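Local coordinates for Oxidored_FMN domain-containing protein ([Pseudomonas] geniculata N1, PDB 6L6J) that probably oxidises the amine 6-hydroxypseudooxynicotine in nicotine breakdown, using bound FMN and a [4Fe-4S] cluster, at residues R117-T125 with P134-R142. Sequence-based numbering, arbitrary orientation.
Sequences REHPLSPTT and PIAARTIDR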
ATOM      1  N   ARG A 117       4.311 -20.296 -20.268  1.00 34.22           N
ATOM      2  CA  ARG A 117       3.415 -20.221 -21.446  1.00 30.16           C
ATOM      3  C   ARG A 117       2.385 -21.335 -21.311  1.00 29.01           C
ATOM      4  O   ARG A 117       2.313 -22.214 -22.157  1.00 30.83           O
ATOM      5  CB  ARG A 117       4.225 -20.330 -22.740  1.00 30.71           C
ATOM      6  CG  ARG A 117       5.075 -19.112 -23.051  1.00 29.68           C
ATOM      7  CD  ARG A 117       6.419 -19.130 -22.349  1.00 30.42           C
ATOM      8  NE  ARG A 117       7.324 -18.178 -22.983  1.00 31.95           N
ATOM      9  CZ  ARG A 117       7.312 -16.860 -22.795  1.00 31.65           C
ATOM     10  NH1 ARG A 117       6.475 -16.316 -21.937  1.00 33.55           N
ATOM     11  NH2 ARG A 117       8.157 -16.084 -23.454  1.00 34.99           N
ATOM     12  N   GLU A 118       1.612 -21.281 -20.244  1.00 31.58           N
ATOM     13  CA  GLU A 118       0.693 -22.372 -19.857  1.00 32.25           C
ATOM     14  C   GLU A 118      -0.744 -21.861 -19.990  1.00 30.95           C
ATOM     15  O   GLU A 118      -0.927 -20.628 -20.194  1.00 27.91           O
ATOM     16  CB  GLU A 118       1.115 -22.854 -18.463  1.00 34.46           C
ATOM     17  CG  GLU A 118       0.291 -24.000 -17.932  1.00 35.57           C
ATOM     18  CD  GLU A 118       0.377 -25.303 -18.697  1.00 34.19           C
ATOM     19  OE1 GLU A 118      -0.528 -25.569 -19.549  1.00 34.18           O
ATOM     20  OE2 GLU A 118       1.315 -26.052 -18.413  1.00 32.60           O
ATOM     21  N   HIS A 119      -1.703 -22.795 -19.986  1.00 31.52           N
ATOM     22  CA  HIS A 119      -3.162 -22.516 -19.995  1.00 32.35           C
ATOM     23  C   HIS A 119      -3.646 -22.344 -18.552  1.00 29.58           C
ATOM     24  O   HIS A 119      -3.483 -23.229 -17.729  1.00 31.38           O
ATOM     25  CB  HIS A 119      -3.906 -23.620 -20.752  1.00 30.63           C
ATOM     26  CG  HIS A 119      -3.485 -23.769 -22.169  1.00 31.19           C
ATOM     27  ND1 HIS A 119      -4.113 -23.080 -23.212  1.00 32.25           N
ATOM     28  CD2 HIS A 119      -2.550 -24.568 -22.742  1.00 31.13           C
ATOM     29  CE1 HIS A 119      -3.550 -23.436 -24.366  1.00 32.15           C
ATOM     30  NE2 HIS A 119      -2.581 -24.357 -24.104  1.00 29.09           N
ATOM     31  N   PRO A 120      -4.206 -21.182 -18.176  1.00 29.87           N
ATOM     32  CA  PRO A 120      -4.839 -21.030 -16.863  1.00 30.60           C
ATOM     33  C   PRO A 120      -6.142 -21.844 -16.772  1.00 30.55           C
ATOM     34  O   PRO A 120      -6.694 -22.248 -17.792  1.00 30.90           O
ATOM     35  CB  PRO A 120      -5.141 -19.522 -16.741  1.00 29.58           C
ATOM     36  CG  PRO A 120      -4.396 -18.882 -17.895  1.00 32.14           C
ATOM     37  CD  PRO A 120      -4.256 -19.945 -18.967  1.00 30.04           C
ATOM     38  N   LEU A 121      -6.630 -22.041 -15.552  1.00 29.66           N
ATOM     39  CA  LEU A 121      -7.740 -22.984 -15.266  1.00 28.68           C
ATOM     40  C   LEU A 121      -8.959 -22.210 -14.734  1.00 27.90           C
ATOM     41  O   LEU A 121      -8.787 -21.133 -14.153  1.00 27.04           O
ATOM     42  CB  LEU A 121      -7.247 -24.043 -14.275  1.00 26.72           C
ATOM     43  CG  LEU A 121      -5.887 -24.659 -14.581  1.00 27.78           C
ATOM     44  CD1 LEU A 121      -5.447 -25.538 -13.427  1.00 28.24           C
ATOM     45  CD2 LEU A 121      -5.900 -25.457 -15.883  1.00 27.78           C
ATOM     46  N   SER A 122     -10.149 -22.763 -14.957  1.00 26.52           N
ATOM     47  CA  SER A 122     -11.445 -22.219 -14.499  1.00 29.62           C
ATOM     48  C   SER A 122     -12.451 -23.363 -14.439  1.00 31.62           C
ATOM     49  O   SER A 122     -12.312 -24.314 -15.224  1.00 34.48           O
ATOM     50  CB  SER A 122     -11.918 -21.124 -15.419  1.00 30.84           C
ATOM     51  OG  SER A 122     -13.207 -20.633 -15.047  1.00 28.09           O
ATOM     52  N   PRO A 123     -13.473 -23.295 -13.542  1.00 29.02           N
ATOM     53  CA  PRO A 123     -14.624 -24.192 -13.602  1.00 28.90           C
ATOM     54  C   PRO A 123     -15.237 -24.145 -15.007  1.00 32.37           C
ATOM     55  O   PRO A 123     -15.646 -25.192 -15.493  1.00 33.52           O
ATOM     56  CB  PRO A 123     -15.617 -23.631 -12.566  1.00 29.14           C
ATOM     57  CG  PRO A 123     -15.114 -22.229 -12.247  1.00 28.52           C
ATOM     58  CD  PRO A 123     -13.614 -22.312 -12.456  1.00 29.88           C
ATOM     59  N   THR A 124     -15.241 -22.944 -15.615  1.00 33.42           N
ATOM     60  CA  THR A 124     -15.893 -22.616 -16.910  1.00 34.72           C
ATOM     61  C   THR A 124     -15.072 -21.541 -17.629  1.00 34.80           C
ATOM     62  O   THR A 124     -14.681 -20.558 -16.953  1.00 31.73           O
ATOM     63  CB  THR A 124     -17.346 -22.185 -16.672  1.00 38.59           C
ATOM     64  OG1 THR A 124     -17.958 -23.282 -15.977  1.00 43.50           O
ATOM     65  CG2 THR A 124     -18.099 -21.841 -17.945  1.00 35.68           C
ATOM     66  N   THR A 125     -14.838 -21.720 -18.941  1.00 34.19           N
ATOM     67  CA  THR A 125     -13.924 -20.870 -19.752  1.00 33.52           C
ATOM     68  C   THR A 125     -14.346 -19.406 -19.663  1.00 33.42           C
ATOM     69  O   THR A 125     -15.539 -19.087 -19.793  1.00 31.32           O
ATOM     70  CB  THR A 125     -13.853 -21.256 -21.231  1.00 35.19           C
ATOM     71  OG1 THR A 125     -13.369 -22.585 -21.307  1.00 39.12           O
ATOM     72  CG2 THR A 125     -12.886 -20.417 -22.038  1.00 38.12           C
ATOM     73  N   PRO A 134      -4.116 -12.326 -24.458  1.00 22.33           N
ATOM     74  CA  PRO A 134      -4.932 -13.173 -25.328  1.00 22.25           C
ATOM     75  C   PRO A 134      -4.672 -14.642 -25.017  1.00 23.84           C
ATOM     76  O   PRO A 134      -4.075 -15.314 -25.846  1.00 26.69           O
ATOM     77  CB  PRO A 134      -4.471 -12.774 -26.742  1.00 22.19           C
ATOM     78  CG  PRO A 134      -3.024 -12.343 -26.558  1.00 21.57           C
ATOM     79  CD  PRO A 134      -2.966 -11.740 -25.173  1.00 21.64           C
ATOM     80  N   ILE A 135      -5.075 -15.074 -23.818  1.00 25.01           N
ATOM     81  CA  ILE A 135      -5.032 -16.495 -23.348  1.00 24.57           C
ATOM     82  C   ILE A 135      -6.265 -16.719 -22.472  1.00 26.81           C
ATOM     83  O   ILE A 135      -6.462 -15.952 -21.506  1.00 28.29           O
ATOM     84  CB  ILE A 135      -3.702 -16.816 -22.618  1.00 24.57           C
ATOM     85  CG1 ILE A 135      -3.624 -18.277 -22.166  1.00 22.43           C
ATOM     86  CG2 ILE A 135      -3.433 -15.849 -21.475  1.00 24.01           C
ATOM     87  CD1 ILE A 135      -3.284 -19.228 -23.275  1.00 23.03           C
ATOM     88  N   ALA A 136      -7.101 -17.691 -22.838  1.00 28.96           N
ATOM     89  CA  ALA A 136      -8.356 -18.036 -22.121  1.00 26.91           C
ATOM     90  C   ALA A 136      -8.030 -18.964 -20.948  1.00 26.60           C
ATOM     91  O   ALA A 136      -7.120 -19.790 -21.091  1.00 28.53           O
ATOM     92  CB  ALA A 136      -9.348 -18.673 -23.060  1.00 26.57           C
ATOM     93  N   ALA A 137      -8.749 -18.802 -19.833  1.00 24.98           N
ATOM     94  CA  ALA A 137      -8.807 -19.741 -18.695  1.00 23.52           C
ATOM     95  C   ALA A 137      -9.654 -20.946 -19.107  1.00 23.63           C
ATOM     96  O   ALA A 137     -10.854 -20.757 -19.309  1.00 27.11           O
ATOM     97  CB  ALA A 137      -9.364 -19.024 -17.484  1.00 21.79           C
ATOM     98  N   ARG A 138      -9.072 -22.139 -19.207  1.00 25.22           N
ATOM     99  CA  ARG A 138      -9.742 -23.318 -19.849  1.00 28.99           C
ATOM    100  C   ARG A 138     -10.690 -23.996 -18.847  1.00 27.50           C
ATOM    101  O   ARG A 138     -10.361 -24.037 -17.680  1.00 31.41           O
ATOM    102  CB  ARG A 138      -8.719 -24.293 -20.469  1.00 29.36           C
ATOM    103  CG  ARG A 138      -8.049 -25.232 -19.476  1.00 28.19           C
ATOM    104  CD  ARG A 138      -6.849 -25.920 -20.075  1.00 29.03           C
ATOM    105  NE  ARG A 138      -6.139 -26.742 -19.105  1.00 31.75           N
ATOM    106  CZ  ARG A 138      -6.583 -27.908 -18.614  1.00 32.20           C
ATOM    107  NH1 ARG A 138      -7.740 -28.418 -19.009  1.00 32.01           N
ATOM    108  NH2 ARG A 138      -5.865 -28.554 -17.713  1.00 31.53           N
ATOM    109  N   THR A 139     -11.848 -24.470 -19.311  1.00 29.31           N
ATOM    110  CA  THR A 139     -12.773 -25.387 -18.584  1.00 31.79           C
ATOM    111  C   THR A 139     -11.975 -26.638 -18.206  1.00 31.99           C
ATOM    112  O   THR A 139     -11.303 -27.160 -19.113  1.00 30.65           O
ATOM    113  CB  THR A 139     -13.990 -25.782 -19.446  1.00 32.66           C
ATOM    114  OG1 THR A 139     -14.708 -24.619 -19.883  1.00 28.21           O
ATOM    115  CG2 THR A 139     -14.946 -26.712 -18.717  1.00 31.93           C
ATOM    116  N   ILE A 140     -12.031 -27.087 -16.946  1.00 33.40           N
ATOM    117  CA  ILE A 140     -11.179 -28.218 -16.472  1.00 37.93           C
ATOM    118  C   ILE A 140     -12.004 -29.521 -16.415  1.00 38.47           C
ATOM    119  O   ILE A 140     -13.157 -29.479 -15.971  1.00 40.50           O
ATOM    120  CB  ILE A 140     -10.427 -27.878 -15.157  1.00 39.23           C
ATOM    121  CG1 ILE A 140     -11.329 -27.540 -13.968  1.00 38.86           C
ATOM    122  CG2 ILE A 140      -9.411 -26.770 -15.396  1.00 37.91           C
ATOM    123  CD1 ILE A 140     -10.558 -27.362 -12.660  1.00 37.84           C
ATOM    124  N   ASP A 141     -11.422 -30.609 -16.936  1.00 40.76           N
ATOM    125  CA  ASP A 141     -11.816 -32.035 -16.753  1.00 44.96           C
ATOM    126  C   ASP A 141     -11.964 -32.368 -15.265  1.00 48.17           C
ATOM    127  O   ASP A 141     -11.403 -31.614 -14.441  1.00 47.67           O
ATOM    128  CB  ASP A 141     -10.690 -33.002 -17.158  1.00 47.36           C
ATOM    129  CG  ASP A 141     -10.501 -33.258 -18.634  1.00 52.31           C
ATOM    130  OD1 ASP A 141     -11.283 -32.712 -19.424  1.00 60.33           O
ATOM    131  OD2 ASP A 141      -9.575 -34.023 -18.980  1.00 58.06           O
ATOM    132  N   ARG A 142     -12.529 -33.548 -14.974  1.00 49.27           N
ATOM    133  CA  ARG A 142     -12.443 -34.256 -13.657  1.00 48.89           C
ATOM    134  C   ARG A 142     -10.993 -34.715 -13.407  1.00 42.94           C
ATOM    135  O   ARG A 142     -10.522 -34.616 -12.276  1.00 44.45           O
ATOM    136  CB  ARG A 142     -13.436 -35.429 -13.611  1.00 49.59           C
ATOM    137  CG  ARG A 142     -14.829 -35.066 -14.123  1.00 60.11           C
ATOM    138  CD  ARG A 142     -16.036 -35.702 -13.437  1.00 64.03           C
ATOM    139  NE  ARG A 142     -15.899 -35.828 -11.985  1.00 69.21           N
ATOM    140  CZ  ARG A 142     -16.871 -35.653 -11.097  1.00 72.05           C
ATOM    141  NH1 ARG A 142     -16.606 -35.793  -9.808  1.00 71.70           N
ATOM    142  NH2 ARG A 142     -18.091 -35.327 -11.492  1.00 81.56           N
TER
HETATM  143  O   HOH W   1      -3.438 -25.946 -18.293  1.00 25.31           O
HETATM  144  O   HOH W   2      -6.002 -21.150 -23.026  1.00 32.85           O
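The guanidinium of Arg-138 has His-119 CB at its edge and Ile-140 CG2 over one face, displaced toward its margin. Leu-121 CD2 meets the group obliquely, 3.5 Å from Arg-138 NE, and the two side chains run alongside each other. A water in the guanidinium plane accepts from Arg-138 NE and donates to His-119 O and Glu-118 OE1. Arg-138 NH2 forms a salt bridge with Asp-144 OD1 in helix 142-162. The imidazole of His-119 has another water in its plane, which links ND1 to Ala-136 O. Ile-135 CD1 approaches this ring obliquely. The CG of Arg-138 sits flanked by N and C (chi1 80°), and the chain runs extended to NE, with CD against His-119 CB. Cutting this side chain back to an alanine is likely to take from the water the N-H it accepts, uncover Leu-121 CD2 and deprive Asp-144 of its salt-bridge mate.

The backbones pair as two short parallel strands. Arg-138 N donates to Pro-120 O at 2.8 Å, nearly straight at 164°. The bonds from Ser-122 N to Arg-138 O and from Ile-140 N to Ser-122 O are weak. Thr-125 OG1 and Thr-139 OG1 share a hydrogen bond of 2.8 Å, their side chains crossing nearly at right angles. Just before the paired residues, Pro-120 CD packs on Ile-135 CG1 at 3.7 Å.

This two-stranded sheet lies in the beta-alpha connection of the TIM barrel between strand 99-105 and helix 142-162, away from the FMN and cluster sites. Leu-121 and Ile-140 pack against helices 142-162 and 177-182, and Pro-123 touches the latter.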